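Local coordinates for protein M32 carboxypeptidase (Chitinophagaceae bacterium, PDB 7A03) that probably acts as a metal-dependent carboxypeptidase of the M32 family, removing amino acids from the C-terminal end of peptides, at residues A[297-302]-A[430-435]. Sequence-based numbering, arbitrary orientation.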
loop_
_atom_site.group_PDB
_atom_site.type_symbol
_atom_site.label_atom_id
_atom_site.label_comp_id
_atom_site.label_asym_id
_atom_site.label_seq_id
_atom_site.Cartn_x
_atom_site.Cartn_y
_atom_site.Cartn_z
ATOM N N GLU A 297 -2.485 -1.734 3.387
ATOM C CA GLU A 297 -3.069 -1.938 2.075
ATOM C C GLU A 297 -4.362 -2.750 2.158
ATOM O O GLU A 297 -5.274 -2.531 1.357
ATOM C CB GLU A 297 -2.034 -2.573 1.135
ATOM C CG GLU A 297 -2.494 -2.695 -0.312
ATOM C CD GLU A 297 -2.374 -1.379 -1.076
ATOM O OE1 GLU A 297 -1.964 -0.366 -0.475
ATOM O OE2 GLU A 297 -2.685 -1.364 -2.281
ATOM N N SER A 298 -4.473 -3.672 3.125
ATOM C CA SER A 298 -5.729 -4.404 3.287
ATOM C C SER A 298 -6.875 -3.462 3.621
ATOM O O SER A 298 -8.020 -3.695 3.214
ATOM C CB SER A 298 -5.616 -5.476 4.380
ATOM O OG SER A 298 -5.696 -4.925 5.695
ATOM N N GLN A 299 -6.592 -2.404 4.377
ATOM C CA GLN A 299 -7.664 -1.448 4.687
ATOM C C GLN A 299 -8.111 -0.658 3.452
ATOM O O GLN A 299 -9.329 -0.518 3.185
ATOM C CB GLN A 299 -7.181 -0.513 5.790
ATOM C CG GLN A 299 -6.842 -1.252 7.058
ATOM C CD GLN A 299 -8.011 -2.086 7.538
ATOM O OE1 GLN A 299 -8.968 -1.564 8.109
ATOM N NE2 GLN A 299 -7.950 -3.400 7.286
ATOM N N SER A 300 -7.146 -0.195 2.653
ATOM C CA SER A 300 -7.520 0.513 1.423
ATOM C C SER A 300 -8.294 -0.377 0.451
ATOM O O SER A 300 -9.308 0.049 -0.133
ATOM C CB SER A 300 -6.303 1.153 0.745
ATOM O OG SER A 300 -5.400 0.180 0.259
ATOM N N ARG A 301 -7.833 -1.618 0.261
ATOM C CA ARG A 301 -8.481 -2.498 -0.701
ATOM C C ARG A 301 -9.822 -3.019 -0.201
ATOM O O ARG A 301 -10.730 -3.234 -1.015
ATOM C CB ARG A 301 -7.576 -3.680 -1.047
ATOM C CG ARG A 301 -6.337 -3.296 -1.857
ATOM C CD ARG A 301 -6.662 -2.590 -3.172
ATOM N NE ARG A 301 -5.475 -2.558 -4.028
ATOM C CZ ARG A 301 -5.362 -1.883 -5.166
ATOM N NH1 ARG A 301 -4.247 -1.994 -5.868
ATOM N NH2 ARG A 301 -6.357 -1.133 -5.633
ATOM N N LEU A 302 -9.959 -3.252 1.115
ATOM C CA LEU A 302 -11.229 -3.741 1.634
ATOM C C LEU A 302 -12.320 -2.731 1.360
ATOM O O LEU A 302 -13.420 -3.097 0.908
ATOM C CB LEU A 302 -11.125 -4.012 3.134
ATOM C CG LEU A 302 -12.373 -4.547 3.851
ATOM C CD1 LEU A 302 -11.956 -5.451 5.004
ATOM C CD2 LEU A 302 -13.241 -3.412 4.380
ATOM N N ALA A 430 -9.524 -9.504 1.370
ATOM C CA ALA A 430 -10.580 -10.460 1.088
ATOM C C ALA A 430 -10.809 -11.360 2.287
ATOM O O ALA A 430 -11.964 -11.597 2.693
ATOM C CB ALA A 430 -10.209 -11.284 -0.149
ATOM N N GLN A 431 -9.715 -11.771 2.932
ATOM C CA GLN A 431 -9.867 -12.665 4.067
ATOM C C GLN A 431 -10.549 -11.932 5.205
ATOM O O GLN A 431 -11.429 -12.494 5.877
ATOM C CB GLN A 431 -8.499 -13.211 4.479
ATOM C CG GLN A 431 -8.522 -14.227 5.607
ATOM C CD GLN A 431 -7.335 -15.175 5.546
ATOM O OE1 GLN A 431 -6.650 -15.261 4.517
ATOM N NE2 GLN A 431 -7.086 -15.900 6.637
ATOM N N PHE A 432 -10.210 -10.644 5.385
ATOM C CA PHE A 432 -10.838 -9.913 6.473
ATOM C C PHE A 432 -12.310 -9.674 6.160
ATOM O O PHE A 432 -13.172 -9.866 7.032
ATOM C CB PHE A 432 -10.124 -8.581 6.744
ATOM C CG PHE A 432 -8.734 -8.714 7.332
ATOM C CD1 PHE A 432 -8.379 -9.779 8.136
ATOM C CD2 PHE A 432 -7.783 -7.735 7.078
ATOM C CE1 PHE A 432 -7.095 -9.875 8.666
ATOM C CE2 PHE A 432 -6.486 -7.828 7.613
ATOM C CZ PHE A 432 -6.149 -8.890 8.399
ATOM N N PHE A 433 -12.635 -9.333 4.901
ATOM C CA PHE A 433 -14.018 -8.946 4.653
ATOM C C PHE A 433 -14.934 -10.156 4.718
ATOM O O PHE A 433 -16.012 -10.104 5.327
ATOM C CB PHE A 433 -14.179 -8.204 3.331
ATOM C CG PHE A 433 -15.556 -7.648 3.135
ATOM C CD1 PHE A 433 -16.005 -6.576 3.908
ATOM C CD2 PHE A 433 -16.433 -8.225 2.218
ATOM C CE1 PHE A 433 -17.297 -6.093 3.759
ATOM C CE2 PHE A 433 -17.708 -7.719 2.058
ATOM C CZ PHE A 433 -18.136 -6.643 2.825
ATOM N N THR A 434 -14.504 -11.266 4.128
ATOM C CA THR A 434 -15.277 -12.490 4.246
ATOM C C THR A 434 -15.474 -12.856 5.709
ATOM O O THR A 434 -16.587 -13.211 6.125
ATOM C CB THR A 434 -14.587 -13.593 3.453
ATOM O OG1 THR A 434 -14.614 -13.235 2.067
ATOM C CG2 THR A 434 -15.293 -14.937 3.625
ATOM N N THR A 435 -14.433 -12.675 6.527
ATOM C CA THR A 435 -14.587 -13.001 7.937
ATOM C C THR A 435 -15.579 -12.051 8.590
ATOM O O THR A 435 -16.442 -12.486 9.369
ATOM C CB THR A 435 -13.229 -12.976 8.635
ATOM O OG1 THR A 435 -12.385 -13.978 8.046
ATOM C CG2 THR A 435 -13.384 -13.277 10.123
#
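Leu302 of helix 293-307 packs its CD1 against the base of two side chains of helix 420-439, 3.9 Å from Phe433 CB and 4.0 Å from Phe432 CB. With CG anti to the backbone N (chi1 -180°), its branched end is carried toward helix 420-439, where the leucine crosses the Phe433 side chain at about a right angle. The Phe433 side chain also touches Asn306 and Val307 of helix 293-307.

One turn earlier, Ser298 addresses the other phenylalanine: its OG lies in the plane of the Phe432 ring, at the edge, 3.6 Å from CE2. This hydroxyl is already engaged within its own helix, bonded to Ile295 O and receiving a nearly straight N-H from Gln299 NE2 to Ser298 OG (3.2 Å, 169°). The serine oxygen lies in the plane of the Gln299 amide, and the amide's other end, OE1, is bonded to His464, which helps fix its rotation.

The segment axes approach to 9.7 Å at a crossing angle of -59°. Behind the contact, Ser300 packs on His267 and His271 of helix 258-277, the likely zinc-binding HExxH helix of this family. Between the two segments, the Leu302 and Ser298 contacts are apolar and ring-edge in kind, while the polar ends of Ser298 and Gln299 are held by each other and by Ile295 and His464.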